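Local coordinates for Lmo1076 protein (Listeria monocytogenes serovar 1/2a, PDB 3FI7) that hydrolyses cell-wall peptidoglycan as the GH73 N-acetylglucosaminidase catalytic domain of the autolysin Auto, a virulence-associated enzyme controlled by autoinhibition, at residues A[63-68]-A[175-180]; A[80-85]-A[94-99]; A[111-116]-A[120-125]. All blocks are in the same frame, centred on the assembly; numbering follows the deposited sequence. Where two conformers were deposited one is given.

The three contacts lie in one lysozyme-like catalytic domain of the GH73 family. Contact 1 joins the turn after helix 52-63 to the end of helix 166-176 and closes a long loop of chain. Contacts 2 and 3 are both nested inside that loop, in series. Their centres are about 16 Å apart, and they touch: Tyr-85 packs on Tyr-113 and Pro-114, and Ile-81 O lies 3.0 Å from Ala-111 N, a probable hydrogen bond. Contact 1 touches neither. Its centre is about 22 Å from that of contact 2 and about 17 Å from that of contact 3. Contact 2 belongs to the hairpin region, contact 3 to the passage from hairpin to helix.

Contact 1. Residues A[63-68]-A[175-180]; sequences SNWGRS and SSYNLT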
loop_
_atom_site.group_PDB
_atom_site.type_symbol
_atom_site.label_atom_id
_atom_site.label_comp_id
_atom_site.label_asym_id
_atom_site.label_seq_id
_atom_site.Cartn_x
_atom_site.Cartn_y
_atom_site.Cartn_z
ATOM N N SER A 63 0.626 -6.148 -2.817
ATOM C CA SER A 63 -0.024 -6.462 -4.084
ATOM C C SER A 63 0.943 -6.681 -5.272
ATOM O O SER A 63 0.477 -6.976 -6.371
ATOM C CB SER A 63 -0.978 -5.328 -4.449
ATOM O OG SER A 63 -0.263 -4.247 -5.056
ATOM N N ASN A 64 2.261 -6.515 -5.061
ATOM C CA ASN A 64 3.279 -6.521 -6.156
ATOM C C ASN A 64 2.976 -5.459 -7.228
ATOM O O ASN A 64 2.784 -5.773 -8.407
ATOM C CB ASN A 64 3.433 -7.928 -6.778
ATOM C CG ASN A 64 4.489 -7.996 -7.904
ATOM O OD1 ASN A 64 5.465 -7.253 -7.921
ATOM N ND2 ASN A 64 4.286 -8.920 -8.837
ATOM N N TRP A 65 2.913 -4.199 -6.799
ATOM C CA TRP A 65 2.633 -3.089 -7.706
ATOM C C TRP A 65 1.323 -3.318 -8.443
ATOM O O TRP A 65 1.207 -3.000 -9.621
ATOM C CB TRP A 65 3.781 -2.922 -8.706
ATOM C CG TRP A 65 5.085 -2.717 -8.016
ATOM C CD1 TRP A 65 6.068 -3.643 -7.821
ATOM C CD2 TRP A 65 5.546 -1.504 -7.413
ATOM N NE1 TRP A 65 7.117 -3.078 -7.136
ATOM C CE2 TRP A 65 6.818 -1.767 -6.869
ATOM C CE3 TRP A 65 5.002 -0.221 -7.277
ATOM C CZ2 TRP A 65 7.566 -0.790 -6.207
ATOM C CZ3 TRP A 65 5.733 0.743 -6.607
ATOM C CH2 TRP A 65 7.006 0.456 -6.082
ATOM N N GLY A 66 0.354 -3.907 -7.745
ATOM C CA GLY A 66 -0.961 -4.155 -8.301
ATOM C C GLY A 66 -1.064 -5.272 -9.331
ATOM O O GLY A 66 -2.018 -5.303 -10.103
ATOM N N ARG A 67 -0.112 -6.204 -9.332
ATOM C CA ARG A 67 -0.088 -7.253 -10.358
ATOM C C ARG A 67 -0.530 -8.640 -9.875
ATOM O O ARG A 67 -0.673 -9.552 -10.683
ATOM C CB ARG A 67 1.305 -7.344 -11.006
ATOM C CG ARG A 67 1.810 -5.992 -11.549
ATOM C CD ARG A 67 3.189 -6.108 -12.193
ATOM N NE ARG A 67 4.244 -6.406 -11.224
ATOM C CZ ARG A 67 5.504 -6.686 -11.552
ATOM N NH1 ARG A 67 5.884 -6.710 -12.834
ATOM N NH2 ARG A 67 6.389 -6.936 -10.596
ATOM N N SER A 68 -0.730 -8.817 -8.572
ATOM C CA SER A 68 -1.170 -10.119 -8.077
ATOM C C SER A 68 -2.594 -10.392 -8.558
ATOM O O SER A 68 -3.334 -9.464 -8.890
ATOM C CB SER A 68 -1.092 -10.196 -6.553
ATOM O OG SER A 68 -2.175 -9.511 -5.965
ATOM N N SER A 175 11.463 5.974 0.413
ATOM C CA SER A 175 12.498 6.891 -0.081
ATOM C C SER A 175 12.776 6.768 -1.586
ATOM O O SER A 175 13.071 7.755 -2.239
ATOM C CB SER A 175 13.804 6.763 0.706
ATOM O OG SER A 175 14.399 5.512 0.466
ATOM N N SER A 176 12.680 5.566 -2.136
ATOM C CA SER A 176 13.004 5.356 -3.546
ATOM C C SER A 176 11.996 6.033 -4.468
ATOM O O SER A 176 12.342 6.452 -5.575
ATOM C CB SER A 176 13.077 3.861 -3.873
ATOM O OG SER A 176 14.183 3.251 -3.234
ATOM N N TYR A 177 10.747 6.135 -4.021
ATOM C CA TYR A 177 9.725 6.817 -4.814
ATOM C C TYR A 177 9.265 8.154 -4.202
ATOM O O TYR A 177 8.251 8.712 -4.632
ATOM C CB TYR A 177 8.537 5.875 -5.097
ATOM C CG TYR A 177 8.931 4.727 -5.998
ATOM C CD1 TYR A 177 8.724 4.793 -7.373
ATOM C CD2 TYR A 177 9.557 3.596 -5.484
ATOM C CE1 TYR A 177 9.105 3.755 -8.208
ATOM C CE2 TYR A 177 9.945 2.550 -6.315
ATOM C CZ TYR A 177 9.721 2.635 -7.673
ATOM O OH TYR A 177 10.116 1.603 -8.496
ATOM N N ASN A 178 10.034 8.663 -3.230
ATOM C CA ASN A 178 9.692 9.879 -2.475
ATOM C C ASN A 178 8.216 9.914 -2.089
ATOM O O ASN A 178 7.494 10.870 -2.380
ATOM C CB ASN A 178 10.090 11.158 -3.226
ATOM C CG ASN A 178 10.224 12.370 -2.299
ATOM O OD1 ASN A 178 10.283 12.231 -1.076
ATOM N ND2 ASN A 178 10.276 13.562 -2.885
ATOM N N LEU A 179 7.769 8.863 -1.407
ATOM C CA LEU A 179 6.361 8.778 -1.030
ATOM C C LEU A 179 5.960 9.795 0.047
ATOM O O LEU A 179 4.776 10.035 0.259
ATOM C CB LEU A 179 5.981 7.349 -0.637
ATOM C CG LEU A 179 6.207 6.315 -1.749
ATOM C CD1 LEU A 179 5.773 4.914 -1.296
ATOM C CD2 LEU A 179 5.465 6.732 -3.027
ATOM N N THR A 180 6.938 10.407 0.712
ATOM C CA THR A 180 6.614 11.432 1.710
ATOM C C THR A 180 5.990 12.693 1.097
ATOM O O THR A 180 5.383 13.484 1.809
ATOM C CB THR A 180 7.821 11.820 2.598
ATOM O OG1 THR A 180 8.935 12.166 1.773
ATOM C CG2 THR A 180 8.218 10.664 3.504
#
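Trp-65 and Tyr-177 make this contact with their rings alone. The two side chains come from opposite directions, while their backbones stay well apart. CH2, at the far corner of the indole, lies over one face of the tyrosine ring, 3.6 Å from CE2 of Tyr-177. The ring planes are inclined at 53°, and the centroids of the six-membered ring of Trp-65 and the ring of Tyr-177 are 5.2 Å apart. The pair is therefore oblique, neither a parallel stack nor a T-shape. CB of Trp-65 does not head for Tyr-177; with CG anti to the carbonyl carbon (chi1 -57°) the far end of the indole comes nearer.

Packing continues around the pair. Gln-30 of helix 29-47 touches both side chains, and Ile-34 touches Tyr-177. Ala-60 and Leu-173 lie against Trp-65. The pair thus joins three helix ends or faces in the alpha-helical part of a lysozyme-like domain: the turn leaving helix 52-63, the end of helix 166-176, and helix 29-47 beside them.

Hydrogen bonds shape each segment separately. Residues Asn-64 to Arg-67 form a type I' turn. An ST motif overlaps it, Gly-66 N donating to Ser-63 OG at 2.8 Å. Arg-67 grips Asn-64 side-on: its NH2 donates to OD1 of Asn-64 at 2.8 Å, and its NE donates to Asn-64 O at 3.2 Å. That carbonyl oxygen also takes the backbone N of Arg-67, from the opposite face of its plane. Across the contact, a Schellman motif ends helix 166-176, with Asn-178 at the C-prime position. Tyr-177 leaves the helix just before it.

Contact 2. Residues A[80-85]-A[94-99]; sequences GIKGSY and TWEYSD
The ammonium group of Lys-82 meets the carboxylate of Glu-96 in a salt bridge, and it is the one direct link between the two segments. The side chains approach from opposite directions. NZ of Lys-82 donates to OE2 of Glu-96 at 3.0 Å. OE2 of Glu-96 accepts with its syn lone pair, on the side of OE1. The grip is nevertheless one-sided, since NZ of Lys-82 is 4.2 Å from OE1 of Glu-96.

The two side chains reach each other in different ways. Lys-82 is stretched out beyond CG, so its ammonium group reaches well clear of the loop. Glu-96 folds at its second torsion (chi2 -73°), which swings the carboxylate toward the lysine although CB does not point there.

The firmer side of the contact is the strand side. The side chain of Glu-96 rests on Tyr-104 and Ile-106 of the paired strand 104-111, and Lys-82 touches Phe-110 of the same strand. Backbone bonds run from Thr-94 to Ile-106 and from Glu-96 to Tyr-104.

The other side is looser. Lys-82 is exposed, and a water lies between Lys-82 and Thr-94. This water is hydrogen-bonded to OG1 of Thr-94 (3.0 Å) and accepts a weak bond from NZ of Lys-82 at 3.3 Å. Thr-94 and Glu-96, two residues apart on the strand, thus both deal with the same ammonium group, one through water and one directly.

Segment 80-85 is itself tied to strand 104-111 by backbone bonds of Ile-81 with Ala-111 and of Gly-83 with Asn-109. The whole is a surface salt bridge between an antiparallel beta hairpin, strands 89-98 and 104-111, and the loop leading into it, consistent with the small beta lobe of a lysozyme-like glycosidase.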
loop_
_atom_site.group_PDB
_atom_site.type_symbol
_atom_site.label_atom_id
_atom_site.label_comp_id
_atom_site.label_asym_id
_atom_site.label_seq_id
_atom_site.Cartn_x
_atom_site.Cartn_y
_atom_site.Cartn_z
ATOM N N GLY A 80 -4.685 -8.661 0.039
ATOM C CA GLY A 80 -4.943 -10.088 0.184
ATOM C C GLY A 80 -5.766 -10.427 1.417
ATOM O O GLY A 80 -5.515 -11.423 2.091
ATOM N N ILE A 81 -6.756 -9.592 1.710
ATOM C CA ILE A 81 -7.607 -9.781 2.876
ATOM C C ILE A 81 -8.577 -10.947 2.689
ATOM O O ILE A 81 -9.275 -11.026 1.681
ATOM C CB ILE A 81 -8.418 -8.505 3.167
ATOM C CG1 ILE A 81 -7.477 -7.348 3.502
ATOM C CG2 ILE A 81 -9.419 -8.747 4.293
ATOM C CD1 ILE A 81 -6.398 -7.711 4.500
ATOM N N LYS A 82 -8.620 -11.849 3.665
ATOM C CA LYS A 82 -9.539 -12.986 3.609
ATOM C C LYS A 82 -10.952 -12.609 4.043
ATOM O O LYS A 82 -11.149 -11.656 4.792
ATOM C CB LYS A 82 -9.017 -14.154 4.451
ATOM C CG LYS A 82 -7.918 -14.947 3.774
ATOM C CD LYS A 82 -7.436 -16.077 4.653
ATOM C CE LYS A 82 -6.215 -16.736 4.062
ATOM N NZ LYS A 82 -5.465 -17.500 5.094
ATOM N N GLY A 83 -11.934 -13.364 3.559
ATOM C CA GLY A 83 -13.327 -13.116 3.892
ATOM C C GLY A 83 -14.110 -12.552 2.720
ATOM O O GLY A 83 -13.941 -12.982 1.577
ATOM N N SER A 84 -14.972 -11.585 3.003
ATOM C CA SER A 84 -15.774 -10.953 1.967
ATOM C C SER A 84 -15.944 -9.472 2.251
ATOM O O SER A 84 -15.639 -8.992 3.342
ATOM C CB SER A 84 -17.151 -11.606 1.880
ATOM O OG SER A 84 -17.889 -11.354 3.062
ATOM N N TYR A 85 -16.428 -8.748 1.252
ATOM C CA TYR A 85 -16.731 -7.340 1.413
ATOM C C TYR A 85 -18.156 -7.111 0.945
ATOM O O TYR A 85 -18.452 -7.248 -0.244
ATOM C CB TYR A 85 -15.760 -6.479 0.601
ATOM C CG TYR A 85 -16.111 -5.014 0.625
ATOM C CD1 TYR A 85 -15.697 -4.201 1.669
ATOM C CD2 TYR A 85 -16.872 -4.445 -0.390
ATOM C CE1 TYR A 85 -16.020 -2.858 1.702
ATOM C CE2 TYR A 85 -17.200 -3.100 -0.368
ATOM C CZ TYR A 85 -16.770 -2.316 0.682
ATOM O OH TYR A 85 -17.088 -0.984 0.716
ATOM N N THR A 94 -4.225 -20.786 -2.093
ATOM C CA THR A 94 -3.241 -19.985 -1.391
ATOM C C THR A 94 -2.320 -20.919 -0.606
ATOM O O THR A 94 -2.703 -22.045 -0.280
ATOM C CB THR A 94 -3.927 -18.953 -0.453
ATOM O OG1 THR A 94 -2.944 -18.085 0.119
ATOM C CG2 THR A 94 -4.684 -19.650 0.665
ATOM N N TRP A 95 -1.101 -20.467 -0.327
ATOM C CA TRP A 95 -0.166 -21.256 0.476
ATOM C C TRP A 95 -0.386 -21.097 1.984
ATOM O O TRP A 95 -0.611 -19.997 2.473
ATOM C CB TRP A 95 1.276 -20.875 0.144
ATOM C CG TRP A 95 1.752 -21.377 -1.178
ATOM C CD1 TRP A 95 1.931 -20.645 -2.320
ATOM C CD2 TRP A 95 2.127 -22.720 -1.496
ATOM N NE1 TRP A 95 2.390 -21.455 -3.331
ATOM C CE2 TRP A 95 2.520 -22.733 -2.851
ATOM C CE3 TRP A 95 2.164 -23.915 -0.768
ATOM C CZ2 TRP A 95 2.947 -23.895 -3.493
ATOM C CZ3 TRP A 95 2.583 -25.068 -1.406
ATOM C CH2 TRP A 95 2.971 -25.049 -2.758
ATOM N N GLU A 96 -0.306 -22.206 2.710
ATOM C CA GLU A 96 -0.353 -22.191 4.165
ATOM C C GLU A 96 0.798 -23.035 4.683
ATOM O O GLU A 96 1.292 -23.909 3.977
ATOM C CB GLU A 96 -1.674 -22.765 4.682
ATOM C CG GLU A 96 -2.925 -22.103 4.121
ATOM C CD GLU A 96 -3.171 -20.717 4.689
ATOM O OE1 GLU A 96 -2.318 -20.224 5.461
ATOM O OE2 GLU A 96 -4.222 -20.121 4.360
ATOM N N TYR A 97 1.238 -22.775 5.908
ATOM C CA TYR A 97 2.289 -23.595 6.501
ATOM C C TYR A 97 1.901 -24.098 7.883
ATOM O O TYR A 97 1.232 -23.405 8.645
ATOM C CB TYR A 97 3.625 -22.842 6.580
ATOM C CG TYR A 97 4.730 -23.698 7.167
ATOM C CD1 TYR A 97 4.992 -23.695 8.535
ATOM C CD2 TYR A 97 5.489 -24.532 6.357
ATOM C CE1 TYR A 97 5.985 -24.492 9.075
ATOM C CE2 TYR A 97 6.485 -25.334 6.888
ATOM C CZ TYR A 97 6.729 -25.310 8.248
ATOM O OH TYR A 97 7.720 -26.107 8.777
ATOM N N SER A 98 2.324 -25.315 8.197
ATOM C CA SER A 98 2.206 -25.826 9.550
ATOM C C SER A 98 3.388 -26.742 9.798
ATOM O O SER A 98 3.833 -27.442 8.891
ATOM C CB SER A 98 0.892 -26.585 9.744
ATOM O OG SER A 98 0.987 -27.909 9.243
ATOM N N ASP A 99 3.911 -26.727 11.018
ATOM C CA ASP A 99 4.995 -27.626 11.374
ATOM C C ASP A 99 4.555 -29.050 11.053
ATOM O O ASP A 99 5.367 -29.902 10.684
ATOM C CB ASP A 99 5.331 -27.488 12.861
ATOM C CG ASP A 99 6.655 -28.140 13.228
ATOM O OD1 ASP A 99 6.763 -28.684 14.348
ATOM O OD2 ASP A 99 7.588 -28.108 12.396
HETATM O O HOH W 1 -2.948 -17.189 3.030
#

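Contact 3. Residues A[111-116]-A[120-125]; sequences AKYPSH and LEDNAK
Tyr-113 carries its ring beside the backbone N, opposite the carbonyl carbon (chi1 -57°), and this aims the phenol at Asp-122. The first torsion of Asp-122 is not staggered (chi1 -108°), and it brings OD1 to the edge of the tyrosine ring, in the ring plane. OH of Tyr-113 and OD1 of Asp-122 are 3.0 Å apart. The bond is not settled, because the phenol proton has another acceptor within reach. Ring and carboxylate planes stand nearly perpendicular, at 83°. The ring itself is buried, and Tyr-85, Asn-77 and Glu-118 touch its side chain.

The second link is made by backbone. Leu-120 N donates to His-116 O at 2.9 Å, a helical i to i+4 bond in the first turn of helix 116-129. The side chain of Leu-120 folds back over the same carbonyl, with CG 3.4 Å from His-116 O. Its other neighbours are Ile-37, Gln-40 and Leu-44 of helix 29-47 and Met-55 of helix 52-63, so it sits in the core between helices.

The imidazole of His-116 turns away from segment 120-125. Its NE2 is hydrogen-bonded to Gly-71 O, and its ring meets Tyr-76 edge-to-face. Ser-115 stands at the N-cap, where its OG bonds Lys-117 N and also Glu-118 OE2.

The chain leaves the hairpin strand 104-111, and within a few residues Tyr-113 reaches across to the second turn of the helix that packs into the helical body of the domain. The arrangement is the N-capped start of helix 116-129, directly after strand 104-111.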
loop_
_atom_site.group_PDB
_atom_site.type_symbol
_atom_site.label_atom_id
_atom_site.label_comp_id
_atom_site.label_asym_id
_atom_site.label_seq_id
_atom_site.Cartn_x
_atom_site.Cartn_y
_atom_site.Cartn_z
ATOM N N ALA A 111 -11.770 -11.277 0.034
ATOM C CA ALA A 111 -12.700 -10.178 -0.204
ATOM C C ALA A 111 -12.614 -9.743 -1.658
ATOM O O ALA A 111 -11.538 -9.791 -2.271
ATOM C CB ALA A 111 -12.401 -9.004 0.732
ATOM N N LYS A 112 -13.755 -9.338 -2.205
ATOM C CA LYS A 112 -13.843 -8.811 -3.561
ATOM C C LYS A 112 -14.420 -7.405 -3.460
ATOM O O LYS A 112 -15.532 -7.228 -2.966
ATOM C CB LYS A 112 -14.765 -9.694 -4.399
ATOM C CG LYS A 112 -14.863 -9.339 -5.880
ATOM C CD LYS A 112 -16.023 -10.108 -6.520
ATOM C CE LYS A 112 -15.741 -10.490 -7.969
ATOM N NZ LYS A 112 -15.605 -9.300 -8.852
ATOM N N TYR A 113 -13.663 -6.412 -3.918
ATOM C CA TYR A 113 -14.052 -5.010 -3.762
ATOM C C TYR A 113 -14.500 -4.404 -5.083
ATOM O O TYR A 113 -14.106 -4.879 -6.148
ATOM C CB TYR A 113 -12.870 -4.178 -3.234
ATOM C CG TYR A 113 -12.281 -4.656 -1.930
ATOM C CD1 TYR A 113 -12.815 -4.255 -0.712
ATOM C CD2 TYR A 113 -11.185 -5.496 -1.916
ATOM C CE1 TYR A 113 -12.269 -4.690 0.488
ATOM C CE2 TYR A 113 -10.639 -5.940 -0.730
ATOM C CZ TYR A 113 -11.180 -5.532 0.469
ATOM O OH TYR A 113 -10.616 -5.976 1.647
ATOM N N PRO A 114 -15.309 -3.329 -5.015
ATOM C CA PRO A 114 -15.738 -2.564 -6.198
ATOM C C PRO A 114 -14.563 -1.883 -6.891
ATOM O O PRO A 114 -14.577 -1.705 -8.111
ATOM C CB PRO A 114 -16.678 -1.505 -5.614
ATOM C CG PRO A 114 -17.136 -2.079 -4.302
ATOM C CD PRO A 114 -15.962 -2.858 -3.783
ATOM N N SER A 115 -13.557 -1.500 -6.112
ATOM C CA SER A 115 -12.362 -0.867 -6.656
ATOM C C SER A 115 -11.274 -0.808 -5.599
ATOM O O SER A 115 -11.479 -1.212 -4.455
ATOM C CB SER A 115 -12.670 0.556 -7.124
ATOM O OG SER A 115 -12.881 1.413 -6.013
ATOM N N HIS A 116 -10.121 -0.280 -5.987
ATOM C CA HIS A 116 -9.001 -0.154 -5.073
ATOM C C HIS A 116 -9.339 0.717 -3.864
ATOM O O HIS A 116 -8.742 0.564 -2.792
ATOM C CB HIS A 116 -7.779 0.401 -5.803
ATOM C CG HIS A 116 -7.121 -0.594 -6.703
ATOM N ND1 HIS A 116 -6.428 -0.232 -7.836
ATOM C CD2 HIS A 116 -7.064 -1.946 -6.641
ATOM C CE1 HIS A 116 -5.958 -1.316 -8.427
ATOM N NE2 HIS A 116 -6.329 -2.370 -7.722
ATOM N N LEU A 120 -8.132 -0.025 -0.022
ATOM C CA LEU A 120 -7.329 0.904 0.776
ATOM C C LEU A 120 -8.043 1.272 2.078
ATOM O O LEU A 120 -7.421 1.349 3.137
ATOM C CB LEU A 120 -6.994 2.170 -0.017
ATOM C CG LEU A 120 -6.096 1.953 -1.237
ATOM C CD1 LEU A 120 -6.242 3.099 -2.241
ATOM C CD2 LEU A 120 -4.631 1.754 -0.820
ATOM N N GLU A 121 -9.349 1.493 2.003
ATOM C CA GLU A 121 -10.098 1.871 3.195
ATOM C C GLU A 121 -10.084 0.755 4.252
ATOM O O GLU A 121 -9.991 1.035 5.452
ATOM C CB GLU A 121 -11.529 2.291 2.851
ATOM C CG GLU A 121 -12.338 2.715 4.076
ATOM C CD GLU A 121 -13.392 3.771 3.767
ATOM O OE1 GLU A 121 -13.806 3.878 2.590
ATOM O OE2 GLU A 121 -13.807 4.494 4.705
ATOM N N ASP A 122 -10.170 -0.497 3.807
ATOM C CA ASP A 122 -10.053 -1.630 4.721
ATOM C C ASP A 122 -8.722 -1.628 5.459
ATOM O O ASP A 122 -8.683 -1.897 6.656
ATOM C CB ASP A 122 -10.258 -2.971 4.004
ATOM C CG ASP A 122 -11.590 -3.632 4.361
ATOM O OD1 ASP A 122 -11.676 -4.879 4.255
ATOM O OD2 ASP A 122 -12.544 -2.914 4.752
ATOM N N ASN A 123 -7.637 -1.323 4.744
ATOM C CA ASN A 123 -6.316 -1.233 5.362
ATOM C C ASN A 123 -6.298 -0.124 6.406
ATOM O O ASN A 123 -5.757 -0.300 7.498
ATOM C CB ASN A 123 -5.221 -1.026 4.299
ATOM C CG ASN A 123 -3.882 -0.585 4.895
ATOM O OD1 ASN A 123 -3.560 0.605 4.915
ATOM N ND2 ASN A 123 -3.093 -1.540 5.362
ATOM N N ALA A 124 -6.910 1.010 6.077
ATOM C CA ALA A 124 -6.977 2.139 7.008
ATOM C C ALA A 124 -7.789 1.778 8.255
ATOM O O ALA A 124 -7.409 2.114 9.373
ATOM C CB ALA A 124 -7.572 3.362 6.326
ATOM N N LYS A 125 -8.914 1.100 8.052
ATOM C CA LYS A 125 -9.750 0.669 9.165
ATOM C C LYS A 125 -8.988 -0.313 10.049
ATOM O O LYS A 125 -9.024 -0.219 11.274
ATOM C CB LYS A 125 -11.035 0.017 8.659
ATOM C CG LYS A 125 -12.098 0.988 8.171
ATOM C CD LYS A 125 -13.229 0.191 7.544
ATOM C CE LYS A 125 -14.471 1.021 7.307
ATOM N NZ LYS A 125 -15.534 0.171 6.697
#